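Local coordinates for protein glutathione S-transferase (Vibrio parahaemolyticus, PDB 7MIQ) that probably catalyses the conjugation of glutathione to electrophilic compounds, as a member of the Gtt2 class, at residues Ser16-Glu21 with Tyr72-Phe77; Val52-Leu55 with Thr61-Cys64; Met96-Val101 with Asp164-Ile169; Tyr107-Ala112 with Ile171-Asn176. One frame throughout, in Å; residues are numbered along the deposited sequence.

Contact 1: residues Ser16-Glu21 with Tyr72-Phe77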
loop_
_atom_site.group_PDB
_atom_site.type_symbol
_atom_site.label_atom_id
_atom_site.label_comp_id
_atom_site.label_asym_id
_atom_site.label_seq_id
_atom_site.Cartn_x
_atom_site.Cartn_y
_atom_site.Cartn_z
ATOM N N SER A 16 -7.863 15.932 0.971
ATOM C CA SER A 16 -8.668 17.106 0.635
ATOM C C SER A 16 -9.359 16.943 -0.713
ATOM O O SER A 16 -10.540 17.282 -0.856
ATOM C CB SER A 16 -7.797 18.366 0.627
ATOM O OG SER A 16 -7.380 18.718 1.932
ATOM N N ILE A 17 -8.637 16.443 -1.717
ATOM C CA ILE A 17 -9.233 16.247 -3.036
ATOM C C ILE A 17 -10.331 15.191 -2.975
ATOM O O ILE A 17 -11.409 15.355 -3.561
ATOM C CB ILE A 17 -8.142 15.873 -4.054
ATOM C CG1 ILE A 17 -7.152 17.028 -4.225
ATOM C CG2 ILE A 17 -8.757 15.483 -5.394
ATOM C CD1 ILE A 17 -5.889 16.624 -4.979
ATOM N N PHE A 18 -10.071 14.090 -2.262
ATOM C CA PHE A 18 -11.068 13.034 -2.112
ATOM C C PHE A 18 -12.334 13.565 -1.451
ATOM O O PHE A 18 -13.451 13.278 -1.899
ATOM C CB PHE A 18 -10.468 11.891 -1.292
ATOM C CG PHE A 18 -11.283 10.627 -1.301
ATOM C CD1 PHE A 18 -12.377 10.481 -0.464
ATOM C CD2 PHE A 18 -10.932 9.573 -2.127
ATOM C CE1 PHE A 18 -13.119 9.309 -0.465
ATOM C CE2 PHE A 18 -11.667 8.397 -2.134
ATOM C CZ PHE A 18 -12.763 8.266 -1.304
ATOM N N LEU A 19 -12.178 14.350 -0.386
ATOM C CA LEU A 19 -13.335 14.902 0.307
ATOM C C LEU A 19 -14.142 15.812 -0.613
ATOM O O LEU A 19 -15.378 15.777 -0.605
ATOM C CB LEU A 19 -12.873 15.654 1.554
ATOM C CG LEU A 19 -13.890 15.891 2.666
ATOM C CD1 LEU A 19 -14.561 14.587 3.065
ATOM C CD2 LEU A 19 -13.197 16.523 3.857
ATOM N N LYS A 20 -13.460 16.620 -1.432
ATOM C CA LYS A 20 -14.176 17.466 -2.382
ATOM C C LYS A 20 -14.910 16.637 -3.428
ATOM O O LYS A 20 -16.041 16.969 -3.803
ATOM C CB LYS A 20 -13.214 18.443 -3.057
ATOM C CG LYS A 20 -12.919 19.696 -2.254
ATOM C CD LYS A 20 -11.957 20.608 -3.004
ATOM C CE LYS A 20 -11.678 21.883 -2.224
ATOM N NZ LYS A 20 -10.637 22.721 -2.884
ATOM N N GLU A 21 -14.286 15.558 -3.917
ATOM C CA GLU A 21 -14.929 14.723 -4.931
ATOM C C GLU A 21 -16.253 14.163 -4.423
ATOM O O GLU A 21 -17.264 14.191 -5.133
ATOM C CB GLU A 21 -13.996 13.584 -5.357
ATOM C CG GLU A 21 -12.885 13.979 -6.330
ATOM C CD GLU A 21 -13.401 14.291 -7.733
ATOM O OE1 GLU A 21 -14.555 13.925 -8.053
ATOM O OE2 GLU A 21 -12.648 14.900 -8.517
ATOM N N TYR A 72 -12.613 5.562 5.111
ATOM C CA TYR A 72 -13.641 5.874 6.102
ATOM C C TYR A 72 -14.576 6.965 5.594
ATOM O O TYR A 72 -15.804 6.850 5.707
ATOM C CB TYR A 72 -13.001 6.294 7.428
ATOM C CG TYR A 72 -14.016 6.447 8.541
ATOM C CD1 TYR A 72 -14.706 7.646 8.727
ATOM C CD2 TYR A 72 -14.306 5.388 9.391
ATOM C CE1 TYR A 72 -15.650 7.783 9.736
ATOM C CE2 TYR A 72 -15.242 5.518 10.403
ATOM C CZ TYR A 72 -15.911 6.715 10.568
ATOM O OH TYR A 72 -16.846 6.841 11.570
ATOM N N LEU A 73 -14.009 8.039 5.036
ATOM C CA LEU A 73 -14.827 9.147 4.548
ATOM C C LEU A 73 -15.740 8.720 3.410
ATOM O O LEU A 73 -16.838 9.268 3.262
ATOM C CB LEU A 73 -13.934 10.298 4.090
ATOM C CG LEU A 73 -13.092 10.982 5.168
ATOM C CD1 LEU A 73 -12.090 11.944 4.525
ATOM C CD2 LEU A 73 -13.981 11.702 6.166
ATOM N N ASP A 74 -15.298 7.761 2.588
ATOM C CA ASP A 74 -16.144 7.265 1.506
ATOM C C ASP A 74 -17.444 6.686 2.052
ATOM O O ASP A 74 -18.515 6.879 1.466
ATOM C CB ASP A 74 -15.383 6.218 0.690
ATOM C CG ASP A 74 -16.104 5.836 -0.598
ATOM O OD1 ASP A 74 -16.635 6.737 -1.278
ATOM O OD2 ASP A 74 -16.117 4.637 -0.944
ATOM N N GLU A 75 -17.375 5.985 3.183
ATOM C CA GLU A 75 -18.582 5.454 3.799
ATOM C C GLU A 75 -19.299 6.484 4.657
ATOM O O GLU A 75 -20.510 6.361 4.871
ATOM C CB GLU A 75 -18.247 4.221 4.639
ATOM C CG GLU A 75 -17.662 3.079 3.833
ATOM C CD GLU A 75 -17.480 1.819 4.652
ATOM O OE1 GLU A 75 -18.429 1.430 5.365
ATOM O OE2 GLU A 75 -16.387 1.223 4.589
ATOM N N ALA A 76 -18.580 7.497 5.147
ATOM C CA ALA A 76 -19.206 8.514 5.983
ATOM C C ALA A 76 -20.087 9.453 5.169
ATOM O O ALA A 76 -21.117 9.916 5.669
ATOM C CB ALA A 76 -18.139 9.310 6.733
ATOM N N PHE A 77 -19.711 9.741 3.925
ATOM C CA PHE A 77 -20.474 10.638 3.056
ATOM C C PHE A 77 -20.937 9.846 1.840
ATOM O O PHE A 77 -20.178 9.673 0.880
ATOM C CB PHE A 77 -19.637 11.852 2.656
ATOM C CG PHE A 77 -19.164 12.656 3.826
ATOM C CD1 PHE A 77 -20.017 13.543 4.461
ATOM C CD2 PHE A 77 -17.875 12.509 4.307
ATOM C CE1 PHE A 77 -19.592 14.277 5.552
ATOM C CE2 PHE A 77 -17.439 13.243 5.396
ATOM C CZ PHE A 77 -18.301 14.127 6.020
#

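Contact 2: residues Val52-Leu55 with Thr61-Cys64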
loop_
_atom_site.group_PDB
_atom_site.type_symbol
_atom_site.label_atom_id
_atom_site.label_comp_id
_atom_site.label_asym_id
_atom_site.label_seq_id
_atom_site.Cartn_x
_atom_site.Cartn_y
_atom_site.Cartn_z
ATOM N N VAL A 52 0.767 13.409 9.772
ATOM C CA VAL A 52 -0.489 13.959 9.268
ATOM C C VAL A 52 -0.662 13.441 7.846
ATOM O O VAL A 52 0.339 13.137 7.179
ATOM C CB VAL A 52 -0.497 15.498 9.312
ATOM C CG1 VAL A 52 -0.397 15.995 10.742
ATOM C CG2 VAL A 52 0.633 16.065 8.460
ATOM N N PRO A 53 -1.894 13.334 7.325
ATOM C CA PRO A 53 -3.167 13.711 7.954
ATOM C C PRO A 53 -3.640 12.737 9.029
ATOM O O PRO A 53 -3.247 11.569 9.041
ATOM C CB PRO A 53 -4.146 13.714 6.779
ATOM C CG PRO A 53 -3.589 12.696 5.848
ATOM C CD PRO A 53 -2.091 12.832 5.953
ATOM N N LEU A 54 -4.492 13.233 9.923
ATOM C CA LEU A 54 -5.046 12.432 11.008
ATOM C C LEU A 54 -6.521 12.771 11.137
ATOM O O LEU A 54 -6.874 13.939 11.318
ATOM C CB LEU A 54 -4.312 12.698 12.328
ATOM C CG LEU A 54 -4.735 11.858 13.538
ATOM C CD1 LEU A 54 -4.498 10.374 13.276
ATOM C CD2 LEU A 54 -3.992 12.310 14.793
ATOM N N LEU A 55 -7.376 11.757 11.035
ATOM C CA LEU A 55 -8.817 11.931 11.173
ATOM C C LEU A 55 -9.241 11.530 12.578
ATOM O O LEU A 55 -8.862 10.460 13.062
ATOM C CB LEU A 55 -9.572 11.092 10.143
ATOM C CG LEU A 55 -11.094 11.229 10.203
ATOM C CD1 LEU A 55 -11.515 12.616 9.727
ATOM C CD2 LEU A 55 -11.759 10.141 9.382
ATOM N N THR A 61 -11.867 8.265 18.351
ATOM C CA THR A 61 -11.024 7.348 17.593
ATOM C C THR A 61 -10.251 8.113 16.526
ATOM O O THR A 61 -10.798 8.996 15.862
ATOM C CB THR A 61 -11.884 6.266 16.939
ATOM O OG1 THR A 61 -12.722 5.655 17.927
ATOM C CG2 THR A 61 -11.008 5.199 16.290
ATOM N N THR A 62 -8.972 7.775 16.353
ATOM C CA THR A 62 -8.151 8.403 15.323
ATOM C C THR A 62 -7.746 7.401 14.249
ATOM O O THR A 62 -7.487 6.227 14.537
ATOM C CB THR A 62 -6.894 9.062 15.907
ATOM O OG1 THR A 62 -6.123 8.096 16.632
ATOM C CG2 THR A 62 -7.273 10.220 16.827
ATOM N N ILE A 63 -7.694 7.887 13.010
ATOM C CA ILE A 63 -7.306 7.108 11.840
ATOM C C ILE A 63 -6.223 7.890 11.110
ATOM O O ILE A 63 -6.421 9.065 10.784
ATOM C CB ILE A 63 -8.507 6.853 10.904
ATOM C CG1 ILE A 63 -9.614 6.093 11.642
ATOM C CG2 ILE A 63 -8.069 6.098 9.651
ATOM C CD1 ILE A 63 -10.951 6.090 10.913
ATOM N N CYS A 64 -5.074 7.257 10.883
ATOM C CA CYS A 64 -4.006 7.838 10.079
ATOM C C CYS A 64 -3.879 7.053 8.775
ATOM O O CYS A 64 -4.615 6.089 8.547
ATOM C CB CYS A 64 -2.689 7.871 10.863
ATOM S SG CYS A 64 -1.915 6.264 11.162
#

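Contact 3: residues Met96-Val101 with Asp164-Ile169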
loop_
_atom_site.group_PDB
_atom_site.type_symbol
_atom_site.label_atom_id
_atom_site.label_comp_id
_atom_site.label_asym_id
_atom_site.label_seq_id
_atom_site.Cartn_x
_atom_site.Cartn_y
_atom_site.Cartn_z
ATOM N N MET A 96 -5.148 -3.091 -7.202
ATOM C CA MET A 96 -3.939 -3.420 -7.953
ATOM C C MET A 96 -3.223 -2.164 -8.435
ATOM O O MET A 96 -2.030 -1.973 -8.168
ATOM C CB MET A 96 -4.290 -4.321 -9.139
ATOM C CG MET A 96 -3.173 -4.448 -10.159
ATOM S SD MET A 96 -3.598 -5.526 -11.545
ATOM C CE MET A 96 -5.018 -4.685 -12.241
ATOM N N TRP A 97 -3.934 -1.295 -9.159
ATOM C CA TRP A 97 -3.274 -0.127 -9.738
ATOM C C TRP A 97 -2.904 0.906 -8.680
ATOM O O TRP A 97 -1.924 1.640 -8.856
ATOM C CB TRP A 97 -4.156 0.498 -10.817
ATOM C CG TRP A 97 -4.013 -0.207 -12.132
ATOM C CD1 TRP A 97 -4.876 -1.108 -12.683
ATOM C CD2 TRP A 97 -2.915 -0.088 -13.045
ATOM N NE1 TRP A 97 -4.387 -1.551 -13.892
ATOM C CE2 TRP A 97 -3.186 -0.938 -14.136
ATOM C CE3 TRP A 97 -1.733 0.659 -13.047
ATOM C CZ2 TRP A 97 -2.317 -1.059 -15.221
ATOM C CZ3 TRP A 97 -0.870 0.538 -14.126
ATOM C CH2 TRP A 97 -1.168 -0.314 -15.196
ATOM N N HIS A 98 -3.665 0.991 -7.584
ATOM C CA HIS A 98 -3.271 1.898 -6.511
ATOM C C HIS A 98 -1.909 1.512 -5.958
ATOM O O HIS A 98 -1.038 2.369 -5.781
ATOM C CB HIS A 98 -4.314 1.913 -5.388
ATOM C CG HIS A 98 -4.444 3.243 -4.712
ATOM N ND1 HIS A 98 -5.345 3.481 -3.695
ATOM C CD2 HIS A 98 -3.794 4.414 -4.919
ATOM C CE1 HIS A 98 -5.239 4.738 -3.299
ATOM N NE2 HIS A 98 -4.307 5.328 -4.028
ATOM N N ARG A 99 -1.694 0.218 -5.720
ATOM C CA ARG A 99 -0.427 -0.236 -5.156
ATOM C C ARG A 99 0.715 -0.088 -6.154
ATOM O O ARG A 99 1.840 0.256 -5.769
ATOM C CB ARG A 99 -0.569 -1.683 -4.686
ATOM C CG ARG A 99 -1.454 -1.789 -3.456
ATOM C CD ARG A 99 -1.766 -3.212 -3.034
ATOM N NE ARG A 99 -2.350 -3.189 -1.698
ATOM C CZ ARG A 99 -1.643 -3.245 -0.577
ATOM N NH1 ARG A 99 -0.335 -3.438 -0.594
ATOM N NH2 ARG A 99 -2.262 -3.094 0.591
ATOM N N VAL A 100 0.449 -0.339 -7.436
ATOM C CA VAL A 100 1.477 -0.152 -8.461
ATOM C C VAL A 100 1.899 1.312 -8.525
ATOM O O VAL A 100 3.094 1.634 -8.496
ATOM C CB VAL A 100 0.972 -0.659 -9.824
ATOM C CG1 VAL A 100 1.902 -0.210 -10.932
ATOM C CG2 VAL A 100 0.853 -2.178 -9.813
ATOM N N VAL A 101 0.923 2.225 -8.595
ATOM C CA VAL A 101 1.249 3.650 -8.660
ATOM C C VAL A 101 1.958 4.105 -7.384
ATOM O O VAL A 101 2.904 4.901 -7.433
ATOM C CB VAL A 101 -0.021 4.482 -8.935
ATOM C CG1 VAL A 101 0.253 5.967 -8.742
ATOM C CG2 VAL A 101 -0.544 4.222 -10.350
ATOM N N ASP A 164 -6.601 7.780 -9.521
ATOM C CA ASP A 164 -6.299 8.961 -10.321
ATOM C C ASP A 164 -5.940 10.156 -9.447
ATOM O O ASP A 164 -5.170 11.024 -9.875
ATOM C CB ASP A 164 -7.485 9.275 -11.229
ATOM C CG ASP A 164 -7.793 8.133 -12.183
ATOM O OD1 ASP A 164 -7.038 7.956 -13.161
ATOM O OD2 ASP A 164 -8.766 7.392 -11.934
ATOM N N ILE A 165 -6.477 10.224 -8.226
ATOM C CA ILE A 165 -6.015 11.239 -7.281
ATOM C C ILE A 165 -4.550 11.002 -6.944
ATOM O O ILE A 165 -3.721 11.919 -6.981
ATOM C CB ILE A 165 -6.886 11.233 -6.011
ATOM C CG1 ILE A 165 -8.356 11.470 -6.362
ATOM C CG2 ILE A 165 -6.390 12.281 -5.018
ATOM C CD1 ILE A 165 -9.282 11.390 -5.167
ATOM N N THR A 166 -4.213 9.750 -6.627
ATOM C CA THR A 166 -2.840 9.400 -6.283
ATOM C C THR A 166 -1.903 9.582 -7.471
ATOM O O THR A 166 -0.773 10.057 -7.310
ATOM C CB THR A 166 -2.803 7.961 -5.767
ATOM O OG1 THR A 166 -3.594 7.874 -4.574
ATOM C CG2 THR A 166 -1.377 7.521 -5.467
ATOM N N GLY A 167 -2.353 9.217 -8.674
ATOM C CA GLY A 167 -1.524 9.433 -9.850
ATOM C C GLY A 167 -1.251 10.904 -10.107
ATOM O O GLY A 167 -0.142 11.285 -10.492
ATOM N N TYR A 168 -2.265 11.748 -9.899
ATOM C CA TYR A 168 -2.101 13.190 -10.062
ATOM C C TYR A 168 -1.029 13.732 -9.124
ATOM O O TYR A 168 -0.156 14.502 -9.545
ATOM C CB TYR A 168 -3.453 13.874 -9.833
ATOM C CG TYR A 168 -3.448 15.380 -9.652
ATOM C CD1 TYR A 168 -3.549 16.237 -10.744
ATOM C CD2 TYR A 168 -3.400 15.943 -8.381
ATOM C CE1 TYR A 168 -3.570 17.620 -10.570
ATOM C CE2 TYR A 168 -3.421 17.312 -8.200
ATOM C CZ TYR A 168 -3.507 18.146 -9.294
ATOM O OH TYR A 168 -3.533 19.508 -9.095
ATOM N N ILE A 169 -1.058 13.318 -7.853
ATOM C CA ILE A 169 -0.028 13.740 -6.907
ATOM C C ILE A 169 1.341 13.229 -7.344
ATOM O O ILE A 169 2.343 13.951 -7.262
ATOM C CB ILE A 169 -0.382 13.270 -5.481
ATOM C CG1 ILE A 169 -1.667 13.945 -4.992
ATOM C CG2 ILE A 169 0.772 13.547 -4.515
ATOM C CD1 ILE A 169 -1.566 15.453 -4.890
#

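Contact 4: residues Tyr107-Ala112 with Ile171-Asn176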
loop_
_atom_site.group_PDB
_atom_site.type_symbol
_atom_site.label_atom_id
_atom_site.label_comp_id
_atom_site.label_asym_id
_atom_site.label_seq_id
_atom_site.Cartn_x
_atom_site.Cartn_y
_atom_site.Cartn_z
ATOM N N TYR A 107 5.904 6.569 -4.046
ATOM C CA TYR A 107 6.918 6.354 -3.018
ATOM C C TYR A 107 8.315 6.654 -3.548
ATOM O O TYR A 107 9.130 7.280 -2.858
ATOM C CB TYR A 107 6.842 4.917 -2.500
ATOM C CG TYR A 107 5.591 4.557 -1.724
ATOM C CD1 TYR A 107 4.762 5.537 -1.189
ATOM C CD2 TYR A 107 5.248 3.224 -1.517
ATOM C CE1 TYR A 107 3.621 5.196 -0.474
ATOM C CE2 TYR A 107 4.114 2.874 -0.807
ATOM C CZ TYR A 107 3.304 3.863 -0.287
ATOM O OH TYR A 107 2.175 3.509 0.420
ATOM N N ALA A 108 8.614 6.215 -4.774
ATOM C CA ALA A 108 9.910 6.515 -5.371
ATOM C C ALA A 108 10.088 8.010 -5.607
ATOM O O ALA A 108 11.206 8.526 -5.486
ATOM C CB ALA A 108 10.076 5.744 -6.680
ATOM N N ALA A 109 9.006 8.720 -5.940
ATOM C CA ALA A 109 9.105 10.163 -6.138
ATOM C C ALA A 109 9.364 10.884 -4.822
ATOM O O ALA A 109 10.159 11.829 -4.773
ATOM C CB ALA A 109 7.833 10.693 -6.800
ATOM N N PHE A 110 8.690 10.456 -3.750
ATOM C CA PHE A 110 8.971 10.985 -2.418
ATOM C C PHE A 110 10.447 10.834 -2.072
ATOM O O PHE A 110 11.103 11.796 -1.656
ATOM C CB PHE A 110 8.114 10.263 -1.374
ATOM C CG PHE A 110 6.827 10.964 -1.031
ATOM C CD1 PHE A 110 6.829 12.098 -0.236
ATOM C CD2 PHE A 110 5.610 10.467 -1.474
ATOM C CE1 PHE A 110 5.646 12.734 0.100
ATOM C CE2 PHE A 110 4.423 11.101 -1.146
ATOM C CZ PHE A 110 4.442 12.237 -0.358
ATOM N N GLN A 111 10.985 9.623 -2.238
ATOM C CA GLN A 111 12.365 9.355 -1.844
ATOM C C GLN A 111 13.352 10.178 -2.662
ATOM O O GLN A 111 14.343 10.684 -2.123
ATOM C CB GLN A 111 12.669 7.863 -1.983
ATOM C CG GLN A 111 11.941 6.987 -0.977
ATOM C CD GLN A 111 12.326 7.307 0.455
ATOM O OE1 GLN A 111 13.471 7.659 0.739
ATOM N NE2 GLN A 111 11.365 7.192 1.365
ATOM N N ALA A 112 13.105 10.319 -3.965
ATOM C CA ALA A 112 13.988 11.137 -4.790
ATOM C C ALA A 112 13.889 12.606 -4.403
ATOM O O ALA A 112 14.894 13.329 -4.424
ATOM C CB ALA A 112 13.655 10.945 -6.268
ATOM N N ILE A 171 2.415 12.478 -10.469
ATOM C CA ILE A 171 2.905 13.235 -11.619
ATOM C C ILE A 171 3.246 14.666 -11.213
ATOM O O ILE A 171 4.208 15.250 -11.731
ATOM C CB ILE A 171 1.880 13.179 -12.771
ATOM C CG1 ILE A 171 1.789 11.758 -13.345
ATOM C CG2 ILE A 171 2.230 14.178 -13.873
ATOM C CD1 ILE A 171 3.130 11.167 -13.780
ATOM N N GLY A 172 2.493 15.247 -10.274
ATOM C CA GLY A 172 2.880 16.539 -9.726
ATOM C C GLY A 172 4.264 16.515 -9.106
ATOM O O GLY A 172 5.061 17.438 -9.305
ATOM N N PHE A 173 4.568 15.460 -8.346
ATOM C CA PHE A 173 5.919 15.270 -7.824
ATOM C C PHE A 173 6.943 15.270 -8.952
ATOM O O PHE A 173 7.944 15.995 -8.901
ATOM C CB PHE A 173 6.004 13.953 -7.047
ATOM C CG PHE A 173 6.007 14.111 -5.554
ATOM C CD1 PHE A 173 7.099 14.655 -4.904
ATOM C CD2 PHE A 173 4.930 13.674 -4.797
ATOM C CE1 PHE A 173 7.109 14.789 -3.529
ATOM C CE2 PHE A 173 4.934 13.807 -3.419
ATOM C CZ PHE A 173 6.027 14.366 -2.787
ATOM N N ALA A 174 6.702 14.456 -9.983
ATOM C CA ALA A 174 7.691 14.271 -11.041
ATOM C C ALA A 174 7.969 15.572 -11.785
ATOM O O ALA A 174 9.129 15.909 -12.048
ATOM C CB ALA A 174 7.210 13.192 -12.013
ATOM N N VAL A 175 6.918 16.315 -12.130
ATOM C CA VAL A 175 7.080 17.517 -12.942
ATOM C C VAL A 175 7.528 18.701 -12.090
ATOM O O VAL A 175 8.517 19.372 -12.406
ATOM C CB VAL A 175 5.774 17.832 -13.697
ATOM C CG1 VAL A 175 5.891 19.168 -14.417
ATOM C CG2 VAL A 175 5.443 16.713 -14.686
ATOM N N ASN A 176 6.802 18.986 -11.008
ATOM C CA ASN A 176 7.036 20.201 -10.235
ATOM C C ASN A 176 8.042 20.022 -9.108
ATOM O O ASN A 176 8.538 21.021 -8.577
ATOM C CB ASN A 176 5.715 20.719 -9.656
ATOM C CG ASN A 176 4.802 21.286 -10.720
ATOM O OD1 ASN A 176 5.141 21.281 -11.903
ATOM N ND2 ASN A 176 3.636 21.776 -10.308
#

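Contact 1: residues Ser16-Glu21 with Tyr72-Phe77
L73 meets L19 of helix 10-22 by a single methyl each: the two CD1 atoms lie 3.9 Å apart, and the side chains cross at about a right angle. The same L19 methyl also reaches F77. One residue on, D74 turns its CB to the rim of the F18 ring, 3.9 Å from CZ and near the ring plane. F18 meets D74 mainly at this CB; the carboxylate plane is turned 85° from the ring, and OD1 has its own partner, being hydrogen-bonded to N79. F18 reaches across because its CG lies opposite the backbone N (chi1 -168°). These helices, 10-22 and 66-76, belong to the thioredoxin-like N-terminal domain. Helix 10-22 also packs, through I17 and F18, on I165 of helix 162-177, while E75 of helix 66-76 bridges to R91 of the second subunit. F77 is the first residue to leave helical geometry, yet its N still bonds to L73 O at 3.0 Å. Its ring carbon CE2 sits 3.9 Å from L19 CD1, which approaches obliquely.

Contact 2: residues Val52-Leu55 with Thr61-Cys64
L54 lays its CD1 methyl along the backbone of the opposite strand, 3.4 Å from I63 O, and there it also meets T62 CB at 3.8 Å and C64 CB at 3.9 Å. The extended first torsion (chi1 -176°, CG opposite the backbone N) carries the branch across to the partner strand. On the other face of the sheet L55 and I63 are neighbours, though their methyls keep a looser distance, CD2 of L55 to CD1 of I63 being 4.4 Å. The two strands form an antiparallel beta hairpin, held at the hydrogen-bonded pair L55-I63 by a reciprocal couple of bonds. L55 N gives to I63 O at 2.9 Å, nearly straight at 171°, and I63 N gives back to L55 O at 2.8 Å; each donor lies in the plane of the carbonyl it meets. L55 O takes a further CA-H contact from T62 CA at 3.1 Å, and T62 turns its hydroxyl to K46 O. P53, just before the first strand, follows a cis peptide bond; a cis-proline here is the hallmark of the thioredoxin fold, and in glutathione S-transferases this turn borders the glutathione site. L54 pairs by backbone bonds with Y4, which joins the hairpin to strand 2-5. I69 and Y72 of helix 66-76 pack on L55, Y72 also on I63, whereas A92 and M96 of the second subunit meet I63 and C64, so the hairpin packs on helix 66-76 of its own chain and also meets helix 88-114 of the second subunit.

Contact 3: residues Met96-Val101 with Asp164-Ile169
A buried helix-to-helix contact joins helix 88-114 to helix 162-177 in the all-helical C-terminal part of the chain, and one side-chain hydrogen bond, H98 to T166, runs through it. The segments are nearly parallel, their axes at 14° and 9.7 Å apart at closest approach. NE2 of H98 lies 2.7 Å from OG1 of T166, with an angle of 154°; either atom could be the donor. The hydroxyl comes to the edge of the imidazole, in its plane. It is directed there by chi1 of T166 (-62°), which sets OG1 beside the backbone N. R14 of helix 10-22 donates to the same oxygen, so T166 OG1 links three helices, one of them from the thioredoxin-like domain. At the start of helix 162-177 D164 bonds back to S161 N, consistent with the capping box found at this helix in glutathione S-transferases. About one turn further along helix 88-114 the packing is aliphatic. V101 sends CG1 between two residues of the facing helix, 4.0 Å from T166 CG2 and 4.0 Å from G167 CA. With no side chain on G167, the methyl rests directly against main chain, and here the CA atoms of V101 and G167 come within 6.5 Å.

Contact 4: residues Tyr107-Ala112 with Ile171-Asn176
F173 drives its ring edge into the face of F110, the tight part of this contact: F173 CZ lies 3.3 Å from F110 CE1, above the ring and displaced toward its rim. The pair is edge-to-face but tilted, centroids 4.4 Å apart and planes at 56°. Beside it, A109 CB touches F173 CB at 3.7 Å, where the small alanine lets the helix backbones approach until the CA atoms of A109 and F173 are 6.3 Å apart. F110 points its CB away from the facing helix, and its chi1 of -95° brings the ring back so that one face meets the edge of F173. F173 is buried and also meets F211, which lies in a C-terminal LEVLFQ sequence that probably remains from a protease cleavage site of the construct. The looser side begins at F110 itself, only partly buried, its ring reaching D37 of a loop; A112 and N176 lie toward solvent and make no contact across the helices. Helix 162-177 widens into a pi-type turn at 173-176. The touching side chains are all hydrocarbon, so the attraction probably comes from dispersion and from the edge hydrogens of F173 facing the pi cloud of F110, a weakly directional hold.

Contacts 1 and 2 lie in the thioredoxin-like N-terminal domain, about 14 Å apart between centres, and contact 2 is nested in the chain loop that contact 1 closes; they meet where Y72 and L73 pack on L55 and I63. Contacts 3 and 4 follow in the helical part, both between helices 88-114 and 162-177, with centres about 12 Å apart and segments that alternate along the chain. The two halves are joined where I17 and F18 of contact 1 touch I165 and Y168 of contact 3, whose centres are about 17 Å apart. Contact 4 lies across the chain's centre from contacts 1 and 2. Contacts 1, 2 and 3 also border the second subunit.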